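Local coordinates for protein mitochondrial edited mRNA stability factor 1 (Trypanosoma brucei, PDB 6U9X) that binds RNA through a Nudix-type domain and probably processes the 5' ends of mitochondrial mRNAs in trypanosomes, at residues Y257-V262 with I331-P336; E181-R186 with T306-M311. All blocks are in the same frame, centred on the assembly; numbering follows the deposited sequence.

Contact 1 (Y257-V262 with I331-P336); sequences YFVAEV and IRYTPP. With nucleotides of chain C.
The RNA-binding pocket of this Nudix-fold protein has part of its wall here, where Tyr-257 on strand 255-261 meets Arg-332 of helix 328-332 and Tyr-333 just after it; both Tyr-257 and Arg-332 also belong to the GDP site seen in this protein. Tyr-257 and Arg-332 run side by side in the same direction. The aliphatic part of the arginine covers one face of the phenol ring, with CG of Arg-332 3.8 Å from the Tyr-257 ring centroid in a CH-pi contact, while the guanidinium plane stands almost perpendicular to that ring. An extended chain from CG to NE (chi3 -180°) carries the Arg-332 head along the ring to the phosphate of G8 of chain C. There OP1 of G8 accepts a 2.5 Å hydrogen bond from Tyr-257 OH and a weak, bent one from Arg-332 NE at 2.7 Å. The same Tyr-257 OH accepts from O2' of G7 of chain C at 2.7 Å. Elsewhere Arg-332 is steadied by Tyr-328, whose backbone O receives NH1.

Behind this polar end, Tyr-257 turns its edge to the face of Tyr-333 in a T-shaped pair, centroids 5.3 Å apart and planes at 85°. Farther along the strand, Val-259 CG1 rests 3.8 Å from Tyr-333 CB, and Phe-258 O lies at the edge of the Tyr-333 ring. Two consecutive nucleotides thus meet at one phenolic oxygen, which donates to a phosphate and accepts from a ribose hydroxyl; the latter bond suits RNA in particular, and the arginine's positive charge probably strengthens the hold on the phosphate.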
ATOM      1  N   TYR A 257       3.564  -7.782   5.728  1.00 38.78           N
ATOM      2  CA  TYR A 257       5.007  -7.595   5.727  1.00 39.05           C
ATOM      3  C   TYR A 257       5.735  -8.912   5.482  1.00 42.87           C
ATOM      4  O   TYR A 257       5.283  -9.983   5.896  1.00 26.77           O
ATOM      5  CB  TYR A 257       5.480  -6.978   7.046  1.00 37.42           C
ATOM      6  CG  TYR A 257       4.951  -5.583   7.274  1.00 47.36           C
ATOM      7  CD1 TYR A 257       5.625  -4.475   6.777  1.00 45.41           C
ATOM      8  CD2 TYR A 257       3.773  -5.374   7.977  1.00 46.17           C
ATOM      9  CE1 TYR A 257       5.141  -3.198   6.978  1.00 46.79           C
ATOM     10  CE2 TYR A 257       3.282  -4.102   8.185  1.00 54.99           C
ATOM     11  CZ  TYR A 257       3.970  -3.016   7.683  1.00 53.41           C
ATOM     12  OH  TYR A 257       3.485  -1.746   7.888  1.00 36.69           O
ATOM     13  N   PHE A 258       6.871  -8.809   4.794  1.00 36.25           N
ATOM     14  CA  PHE A 258       7.701  -9.950   4.439  1.00 32.82           C
ATOM     15  C   PHE A 258       9.163  -9.540   4.548  1.00 35.72           C
ATOM     16  O   PHE A 258       9.488  -8.352   4.605  1.00 36.82           O
ATOM     17  CB  PHE A 258       7.405 -10.451   3.015  1.00 33.35           C
ATOM     18  CG  PHE A 258       5.994 -10.935   2.812  1.00 39.72           C
ATOM     19  CD1 PHE A 258       5.706 -12.290   2.818  1.00 43.47           C
ATOM     20  CD2 PHE A 258       4.959 -10.038   2.591  1.00 47.25           C
ATOM     21  CE1 PHE A 258       4.414 -12.740   2.625  1.00 40.22           C
ATOM     22  CE2 PHE A 258       3.665 -10.482   2.401  1.00 46.20           C
ATOM     23  CZ  PHE A 258       3.393 -11.836   2.416  1.00 41.80           C
ATOM     24  N   VAL A 259      10.052 -10.539   4.578  1.00 29.42           N
ATOM     25  CA  VAL A 259      11.491 -10.302   4.576  1.00 35.04           C
ATOM     26  C   VAL A 259      12.166 -11.300   3.645  1.00 35.00           C
ATOM     27  O   VAL A 259      11.594 -12.324   3.266  1.00 30.36           O
ATOM     28  CB  VAL A 259      12.130 -10.397   5.983  1.00 40.04           C
ATOM     29  CG1 VAL A 259      11.601  -9.299   6.901  1.00 41.47           C
ATOM     30  CG2 VAL A 259      11.914 -11.783   6.579  1.00 43.80           C
ATOM     31  N   ALA A 260      13.409 -10.984   3.293  1.00 31.24           N
ATOM     32  CA  ALA A 260      14.251 -11.787   2.418  1.00 31.53           C
ATOM     33  C   ALA A 260      15.653 -11.197   2.449  1.00 35.76           C
ATOM     34  O   ALA A 260      15.824  -9.988   2.635  1.00 34.82           O
ATOM     35  CB  ALA A 260      13.713 -11.821   0.983  1.00 29.05           C
ATOM     36  N   GLU A 261      16.650 -12.062   2.280  1.00 43.12           N
ATOM     37  CA  GLU A 261      18.047 -11.650   2.242  1.00 51.51           C
ATOM     38  C   GLU A 261      18.589 -11.813   0.829  1.00 47.72           C
ATOM     39  O   GLU A 261      18.394 -12.860   0.203  1.00 50.34           O
ATOM     40  CB  GLU A 261      18.897 -12.455   3.223  1.00 58.41           C
ATOM     41  CG  GLU A 261      20.319 -12.689   2.756  1.00 60.36           C
ATOM     42  CD  GLU A 261      21.125 -13.508   3.731  1.00 55.86           C
ATOM     43  OE1 GLU A 261      20.514 -14.303   4.476  1.00 48.08           O
ATOM     44  OE2 GLU A 261      22.365 -13.365   3.739  1.00 53.64           O
ATOM     45  N   VAL A 262      19.280 -10.786   0.347  1.00 40.53           N
ATOM     46  CA  VAL A 262      19.886 -10.798  -0.981  1.00 40.00           C
ATOM     47  C   VAL A 262      21.398 -10.864  -0.805  1.00 45.72           C
ATOM     48  O   VAL A 262      21.905 -10.502   0.266  1.00 42.65           O
ATOM     49  CB  VAL A 262      19.459  -9.562  -1.782  1.00 42.86           C
ATOM     50  CG1 VAL A 262      17.957  -9.550  -1.958  1.00 42.26           C
ATOM     51  CG2 VAL A 262      19.932  -8.299  -1.092  1.00 29.44           C
ATOM     52  N   ILE A 331       8.552  -4.328  15.011  1.00 43.90           N
ATOM     53  CA  ILE A 331       7.128  -4.641  14.964  1.00 42.04           C
ATOM     54  C   ILE A 331       6.744  -5.237  13.611  1.00 33.78           C
ATOM     55  O   ILE A 331       5.863  -6.102  13.538  1.00 41.92           O
ATOM     56  CB  ILE A 331       6.301  -3.382  15.295  1.00 45.91           C
ATOM     57  CG1 ILE A 331       6.393  -3.062  16.788  1.00 47.07           C
ATOM     58  CG2 ILE A 331       4.841  -3.548  14.891  1.00 33.25           C
ATOM     59  CD1 ILE A 331       5.843  -1.701  17.158  1.00 40.73           C
ATOM     60  N   ARG A 332       7.410  -4.824  12.535  1.00 39.01           N
ATOM     61  CA  ARG A 332       7.008  -5.194  11.183  1.00 36.68           C
ATOM     62  C   ARG A 332       7.828  -6.325  10.578  1.00 39.50           C
ATOM     63  O   ARG A 332       7.259  -7.215   9.939  1.00 43.11           O
ATOM     64  CB  ARG A 332       7.091  -3.977  10.257  1.00 28.17           C
ATOM     65  CG  ARG A 332       6.120  -2.870  10.596  1.00 34.55           C
ATOM     66  CD  ARG A 332       6.497  -1.589   9.875  1.00 42.96           C
ATOM     67  NE  ARG A 332       5.581  -0.495  10.179  1.00 48.02           N
ATOM     68  CZ  ARG A 332       5.591   0.191  11.317  1.00 47.05           C
ATOM     69  NH1 ARG A 332       6.470  -0.106  12.265  1.00 40.99           N
ATOM     70  NH2 ARG A 332       4.722   1.173  11.509  1.00 56.06           N
ATOM     71  N   TYR A 333       9.149  -6.317  10.747  1.00 46.17           N
ATOM     72  CA  TYR A 333      10.039  -7.170   9.967  1.00 49.07           C
ATOM     73  C   TYR A 333      10.806  -8.162  10.838  1.00 50.81           C
ATOM     74  O   TYR A 333      11.971  -8.466  10.577  1.00 49.69           O
ATOM     75  CB  TYR A 333      11.015  -6.324   9.151  1.00 40.07           C
ATOM     76  CG  TYR A 333      10.356  -5.395   8.154  1.00 38.02           C
ATOM     77  CD1 TYR A 333       9.833  -5.880   6.962  1.00 32.79           C
ATOM     78  CD2 TYR A 333      10.267  -4.030   8.402  1.00 46.35           C
ATOM     79  CE1 TYR A 333       9.233  -5.032   6.047  1.00 40.15           C
ATOM     80  CE2 TYR A 333       9.671  -3.175   7.493  1.00 44.57           C
ATOM     81  CZ  TYR A 333       9.155  -3.681   6.317  1.00 45.69           C
ATOM     82  OH  TYR A 333       8.562  -2.831   5.411  1.00 41.28           O
ATOM     83  N   THR A 334      10.165  -8.697  11.876  1.00 52.69           N
ATOM     84  CA  THR A 334      10.802  -9.713  12.706  1.00 42.57           C
ATOM     85  C   THR A 334      10.567 -11.089  12.093  1.00 42.29           C
ATOM     86  O   THR A 334       9.410 -11.518  11.992  1.00 41.03           O
ATOM     87  CB  THR A 334      10.264  -9.676  14.125  1.00 35.02           C
ATOM     88  OG1 THR A 334      10.655  -8.448  14.750  1.00 45.60           O
ATOM     89  CG2 THR A 334      10.822 -10.838  14.931  1.00 36.45           C
ATOM     90  N   PRO A 335      11.612 -11.802  11.682  1.00 41.83           N
ATOM     91  CA  PRO A 335      11.421 -13.065  10.954  1.00 35.81           C
ATOM     92  C   PRO A 335      10.822 -14.137  11.844  1.00 33.25           C
ATOM     93  O   PRO A 335      10.911 -14.057  13.080  1.00 32.19           O
ATOM     94  CB  PRO A 335      12.847 -13.444  10.521  1.00 33.68           C
ATOM     95  CG  PRO A 335      13.636 -12.189  10.635  1.00 42.09           C
ATOM     96  CD  PRO A 335      13.031 -11.426  11.767  1.00 39.10           C
ATOM     97  N   PRO A 336      10.197 -15.153  11.256  1.00 31.57           N
ATOM     98  CA  PRO A 336       9.706 -16.285  12.044  1.00 33.85           C
ATOM     99  C   PRO A 336      10.851 -17.207  12.418  1.00 40.54           C
ATOM    100  O   PRO A 336      11.872 -17.256  11.716  1.00 42.80           O
ATOM    101  CB  PRO A 336       8.717 -16.983  11.095  1.00 32.50           C
ATOM    102  CG  PRO A 336       8.578 -16.072   9.899  1.00 32.92           C
ATOM    103  CD  PRO A 336       9.839 -15.282   9.836  1.00 28.64           C
TER
ATOM    104  P     G C   8       4.706   1.429   7.079  1.00 68.91           P
ATOM    105  OP1   G C   8       5.174   0.102   7.552  1.00 77.81           O
ATOM    106  OP2   G C   8       3.594   2.089   7.794  1.00 67.96           O
ATOM    107  O5'   G C   8       5.943   2.421   7.200  1.00 78.14           O
ATOM    108  C5'   G C   8       5.749   3.765   7.611  1.00 97.18           C
ATOM    109  C4'   G C   8       5.460   4.662   6.436  1.00111.98           C
ATOM    110  O4'   G C   8       4.990   5.954   6.905  1.00118.91           O
ATOM    111  C3'   G C   8       6.648   4.987   5.542  1.00116.27           C
ATOM    112  O3'   G C   8       6.897   3.987   4.571  1.00106.61           O
ATOM    113  C2'   G C   8       6.259   6.330   4.949  1.00125.46           C
ATOM    114  O2'   G C   8       5.289   6.160   3.925  1.00128.27           O
ATOM    115  C1'   G C   8       5.578   6.985   6.146  1.00129.00           C
ATOM    116  P     G C   7       1.427   3.923   1.474  1.00 98.38           P
ATOM    117  OP1   G C   7       2.522   4.401   0.595  1.00 93.47           O
ATOM    118  OP2   G C   7       0.405   2.968   0.978  1.00107.24           O
ATOM    119  O5'   G C   7       2.128   3.159   2.676  1.00 92.09           O
ATOM    120  C5'   G C   7       2.718   3.891   3.738  1.00 90.28           C
ATOM    121  C4'   G C   7       2.860   3.053   4.977  1.00 88.67           C
ATOM    122  O4'   G C   7       1.572   2.966   5.636  1.00 90.71           O
ATOM    123  C3'   G C   7       3.332   1.614   4.734  1.00 79.46           C
ATOM    124  O3'   G C   7       4.514   1.262   5.483  1.00 71.52           O
ATOM    125  C2'   G C   7       2.129   0.744   5.109  1.00 88.01           C
ATOM    126  O2'   G C   7       2.483  -0.463   5.744  1.00 98.89           O
ATOM    127  C1'   G C   7       1.335   1.641   6.049  1.00 87.85           C
ATOM    128  N9    G C   7      -0.099   1.385   6.050  1.00 82.42           N
ATOM    129  C8    G C   7      -1.018   1.432   5.034  1.00 82.15           C
ATOM    130  N7    G C   7      -2.227   1.133   5.440  1.00 85.20           N
ATOM    131  C5    G C   7      -2.091   0.875   6.801  1.00 82.53           C
ATOM    132  C6    G C   7      -3.032   0.500   7.797  1.00 77.95           C
ATOM    133  O6    G C   7      -4.245   0.305   7.696  1.00 83.55           O
ATOM    134  N1    G C   7      -2.422   0.351   9.035  1.00 67.88           N
ATOM    135  C2    G C   7      -1.089   0.535   9.300  1.00 71.10           C
ATOM    136  N2    G C   7      -0.698   0.344  10.567  1.00 75.50           N
ATOM    137  N3    G C   7      -0.204   0.881   8.391  1.00 71.74           N
ATOM    138  C4    G C   7      -0.777   1.031   7.181  1.00 77.82           C
TER

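Contact 2 (E181-R186 with T306-M311); sequences EWLMLR and TGCAWM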
ATOM      1  N   GLU A 181      21.935  -4.381   6.783  1.00 41.59           N
ATOM      2  CA  GLU A 181      21.424  -3.186   6.130  1.00 41.82           C
ATOM      3  C   GLU A 181      20.188  -3.532   5.310  1.00 46.32           C
ATOM      4  O   GLU A 181      20.079  -4.630   4.760  1.00 47.76           O
ATOM      5  CB  GLU A 181      22.483  -2.556   5.220  1.00 42.45           C
ATOM      6  CG  GLU A 181      23.753  -2.125   5.932  1.00 51.42           C
ATOM      7  CD  GLU A 181      24.803  -1.596   4.973  1.00 64.26           C
ATOM      8  OE1 GLU A 181      24.855  -2.079   3.821  1.00 67.82           O
ATOM      9  OE2 GLU A 181      25.574  -0.697   5.367  1.00 69.12           O
ATOM     10  N   TRP A 182      19.260  -2.582   5.227  1.00 46.88           N
ATOM     11  CA  TRP A 182      18.022  -2.754   4.480  1.00 40.71           C
ATOM     12  C   TRP A 182      17.958  -1.745   3.342  1.00 32.95           C
ATOM     13  O   TRP A 182      18.447  -0.618   3.462  1.00 39.49           O
ATOM     14  CB  TRP A 182      16.794  -2.587   5.383  1.00 32.82           C
ATOM     15  CG  TRP A 182      16.820  -3.445   6.608  1.00 37.67           C
ATOM     16  CD1 TRP A 182      17.587  -3.260   7.722  1.00 35.35           C
ATOM     17  CD2 TRP A 182      16.039  -4.622   6.849  1.00 35.72           C
ATOM     18  NE1 TRP A 182      17.335  -4.251   8.640  1.00 32.95           N
ATOM     19  CE2 TRP A 182      16.388  -5.099   8.129  1.00 32.93           C
ATOM     20  CE3 TRP A 182      15.080  -5.318   6.106  1.00 32.90           C
ATOM     21  CZ2 TRP A 182      15.811  -6.240   8.681  1.00 26.48           C
ATOM     22  CZ3 TRP A 182      14.510  -6.452   6.657  1.00 29.32           C
ATOM     23  CH2 TRP A 182      14.877  -6.902   7.933  1.00 25.28           C
ATOM     24  N   LEU A 183      17.340  -2.157   2.236  1.00 28.35           N
ATOM     25  CA  LEU A 183      17.178  -1.286   1.078  1.00 33.36           C
ATOM     26  C   LEU A 183      16.006  -0.339   1.315  1.00 42.10           C
ATOM     27  O   LEU A 183      14.884  -0.783   1.584  1.00 33.67           O
ATOM     28  CB  LEU A 183      16.961  -2.121  -0.182  1.00 36.44           C
ATOM     29  CG  LEU A 183      17.446  -1.538  -1.512  1.00 46.99           C
ATOM     30  CD1 LEU A 183      17.462  -2.613  -2.585  1.00 59.44           C
ATOM     31  CD2 LEU A 183      16.580  -0.372  -1.948  1.00 59.27           C
ATOM     32  N   MET A 184      16.263   0.962   1.201  1.00 50.40           N
ATOM     33  CA  MET A 184      15.273   1.991   1.487  1.00 45.88           C
ATOM     34  C   MET A 184      14.999   2.823   0.242  1.00 43.93           C
ATOM     35  O   MET A 184      15.901   3.075  -0.561  1.00 48.31           O
ATOM     36  CB  MET A 184      15.744   2.898   2.625  1.00 47.89           C
ATOM     37  CG  MET A 184      16.088   2.151   3.898  1.00 55.08           C
ATOM     38  SD  MET A 184      14.643   1.376   4.640  1.00 58.77           S
ATOM     39  CE  MET A 184      13.597   2.806   4.907  1.00 58.52           C
ATOM     40  N   LEU A 185      13.748   3.251   0.095  1.00 43.80           N
ATOM     41  CA  LEU A 185      13.305   4.084  -1.012  1.00 36.23           C
ATOM     42  C   LEU A 185      12.696   5.376  -0.482  1.00 43.08           C
ATOM     43  O   LEU A 185      12.374   5.503   0.703  1.00 38.18           O
ATOM     44  CB  LEU A 185      12.280   3.353  -1.887  1.00 36.23           C
ATOM     45  CG  LEU A 185      12.756   2.189  -2.753  1.00 52.95           C
ATOM     46  CD1 LEU A 185      11.562   1.365  -3.190  1.00 54.19           C
ATOM     47  CD2 LEU A 185      13.541   2.697  -3.960  1.00 61.85           C
ATOM     48  N   ARG A 186      12.535   6.343  -1.384  1.00 43.65           N
ATOM     49  CA  ARG A 186      11.872   7.608  -1.064  1.00 41.74           C
ATOM     50  C   ARG A 186      10.946   7.946  -2.227  1.00 41.71           C
ATOM     51  O   ARG A 186      11.378   8.517  -3.233  1.00 36.81           O
ATOM     52  CB  ARG A 186      12.877   8.722  -0.807  1.00 35.98           C
ATOM     53  CG  ARG A 186      13.554   8.613   0.545  1.00 47.32           C
ATOM     54  CD  ARG A 186      13.073   9.692   1.489  1.00 61.73           C
ATOM     55  NE  ARG A 186      13.873  10.905   1.364  1.00 66.18           N
ATOM     56  CZ  ARG A 186      13.516  12.087   1.851  1.00 63.30           C
ATOM     57  NH1 ARG A 186      12.365  12.219   2.497  1.00 62.35           N
ATOM     58  NH2 ARG A 186      14.309  13.137   1.690  1.00 55.65           N
ATOM     59  N   THR A 306      20.100   5.579  -8.648  1.00 56.89           N
ATOM     60  CA  THR A 306      19.016   4.618  -8.508  1.00 53.28           C
ATOM     61  C   THR A 306      17.929   5.042  -7.530  1.00 50.30           C
ATOM     62  O   THR A 306      16.797   4.564  -7.658  1.00 50.72           O
ATOM     63  CB  THR A 306      19.562   3.251  -8.060  1.00 55.96           C
ATOM     64  OG1 THR A 306      20.146   3.369  -6.757  1.00 53.28           O
ATOM     65  CG2 THR A 306      20.617   2.752  -9.038  1.00 60.19           C
ATOM     66  N   GLY A 307      18.228   5.915  -6.572  1.00 47.14           N
ATOM     67  CA  GLY A 307      17.249   6.276  -5.566  1.00 36.51           C
ATOM     68  C   GLY A 307      17.108   5.270  -4.447  1.00 38.81           C
ATOM     69  O   GLY A 307      16.027   5.150  -3.862  1.00 45.32           O
ATOM     70  N   CYS A 308      18.175   4.542  -4.131  1.00 43.63           N
ATOM     71  CA  CYS A 308      18.141   3.488  -3.130  1.00 44.59           C
ATOM     72  C   CYS A 308      19.270   3.689  -2.130  1.00 40.87           C
ATOM     73  O   CYS A 308      20.311   4.272  -2.451  1.00 36.59           O
ATOM     74  CB  CYS A 308      18.255   2.106  -3.783  1.00 52.32           C
ATOM     75  SG  CYS A 308      16.958   1.756  -4.997  1.00 59.63           S
ATOM     76  N   ALA A 309      19.054   3.198  -0.912  1.00 40.59           N
ATOM     77  CA  ALA A 309      20.017   3.351   0.166  1.00 45.69           C
ATOM     78  C   ALA A 309      19.948   2.137   1.080  1.00 52.82           C
ATOM     79  O   ALA A 309      18.866   1.593   1.317  1.00 70.05           O
ATOM     80  CB  ALA A 309      19.758   4.624   0.977  1.00 36.97           C
ATOM     81  N   TRP A 310      21.105   1.721   1.587  1.00 40.90           N
ATOM     82  CA  TRP A 310      21.195   0.647   2.567  1.00 44.44           C
ATOM     83  C   TRP A 310      21.357   1.270   3.949  1.00 54.48           C
ATOM     84  O   TRP A 310      22.287   2.053   4.175  1.00 64.56           O
ATOM     85  CB  TRP A 310      22.358  -0.292   2.250  1.00 39.16           C
ATOM     86  CG  TRP A 310      22.179  -1.079   0.982  1.00 43.83           C
ATOM     87  CD1 TRP A 310      22.707  -0.791  -0.243  1.00 39.98           C
ATOM     88  CD2 TRP A 310      21.420  -2.286   0.816  1.00 45.54           C
ATOM     89  NE1 TRP A 310      22.327  -1.741  -1.160  1.00 43.19           N
ATOM     90  CE2 TRP A 310      21.535  -2.670  -0.535  1.00 42.94           C
ATOM     91  CE3 TRP A 310      20.655  -3.078   1.679  1.00 35.16           C
ATOM     92  CZ2 TRP A 310      20.914  -3.809  -1.045  1.00 36.23           C
ATOM     93  CZ3 TRP A 310      20.038  -4.210   1.171  1.00 29.58           C
ATOM     94  CH2 TRP A 310      20.173  -4.564  -0.178  1.00 35.73           C
ATOM     95  N   MET A 311      20.454   0.927   4.866  1.00 50.98           N
ATOM     96  CA  MET A 311      20.419   1.535   6.186  1.00 50.26           C
ATOM     97  C   MET A 311      20.251   0.468   7.258  1.00 47.74           C
ATOM     98  O   MET A 311      19.602  -0.560   7.044  1.00 46.52           O
ATOM     99  CB  MET A 311      19.284   2.569   6.295  1.00 54.61           C
ATOM    100  CG  MET A 311      19.601   3.892   5.611  1.00 62.82           C
ATOM    101  SD  MET A 311      18.230   5.066   5.511  1.00 71.08           S
ATOM    102  CE  MET A 311      17.042   4.335   6.630  1.00 68.64           C
TER
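An antiparallel strand pair in the mixed sheet of the Nudix fold joins 181-186 to 309-311, and the axes of these two strands approach to 4.2 Å. Trp-182 and Met-311 form one hydrogen-bonded pair: Trp-182 N gives to Met-311 O at 2.7 Å, and Met-311 N returns a bond to Trp-182 O. Met-184 and Ala-309 form the next, with Met-184 N donating to Ala-309 O and a longer bond of 3.2 Å from Ala-309 N to Met-184 O. Between them lies the non-hydrogen-bonded pair of Leu-183 and Trp-310.

On the face bearing that middle pair, Leu-183 packs over one face of the Trp-310 indole, its CB 4.1 Å from the centroid of the six-membered ring. With CG of Leu-183 anti to the backbone N (chi1 -150°), CD1 stays near the ring at CZ2, whereas CD2 reaches back to Cys-308 CB at 3.5 Å. Leu-185 CD2 adds a contact to Cys-308 SG at 3.7 Å. Near the other end, the carboxylate of Glu-181 lies nearly parallel to the indole plane but displaced from it, its OE1 3.4 Å from Trp-310 CB; OE1 also forms a salt bridge with Arg-172, which in turn makes a cation-pi contact with Trp-310.

The other face carries Trp-182, Met-184, Ala-309 and Met-311. The two methionine chains cross at about a right angle, Met-184 CG meeting Met-311 CE at 3.6 Å, and Ile-316 of helix 313-320 packs against both, while helix 293-301 touches Ala-309 and Met-311. Four backbone bonds thus set the register, while the two faces differ in chemistry: methionines pack among helices on one, and on the other an indole combines leucine packing with an arginine whose charge is probably moderated by the glutamate.

Contact 1 and contact 2 have centres about 16 Å apart and both reach the same mixed sheet, in which strand 165-173 pairs with 255-261 on one edge and with 180-188 on the other. Along the chain their segments alternate: 181-186, 257-262, 306-311, then 331-336. Packing also joins them directly, because the indole of Trp-182 touches Val-259 and Tyr-333, and Val-262 meets Trp-310. After strand 255-261 the chain comes back to add strand 309-312 beside 180-188, and helix 328-332 then brings Arg-332 to the RNA. A continuous packed body thus links the nucleotide-gripping residues of contact 1 to the strand pairing of contact 2.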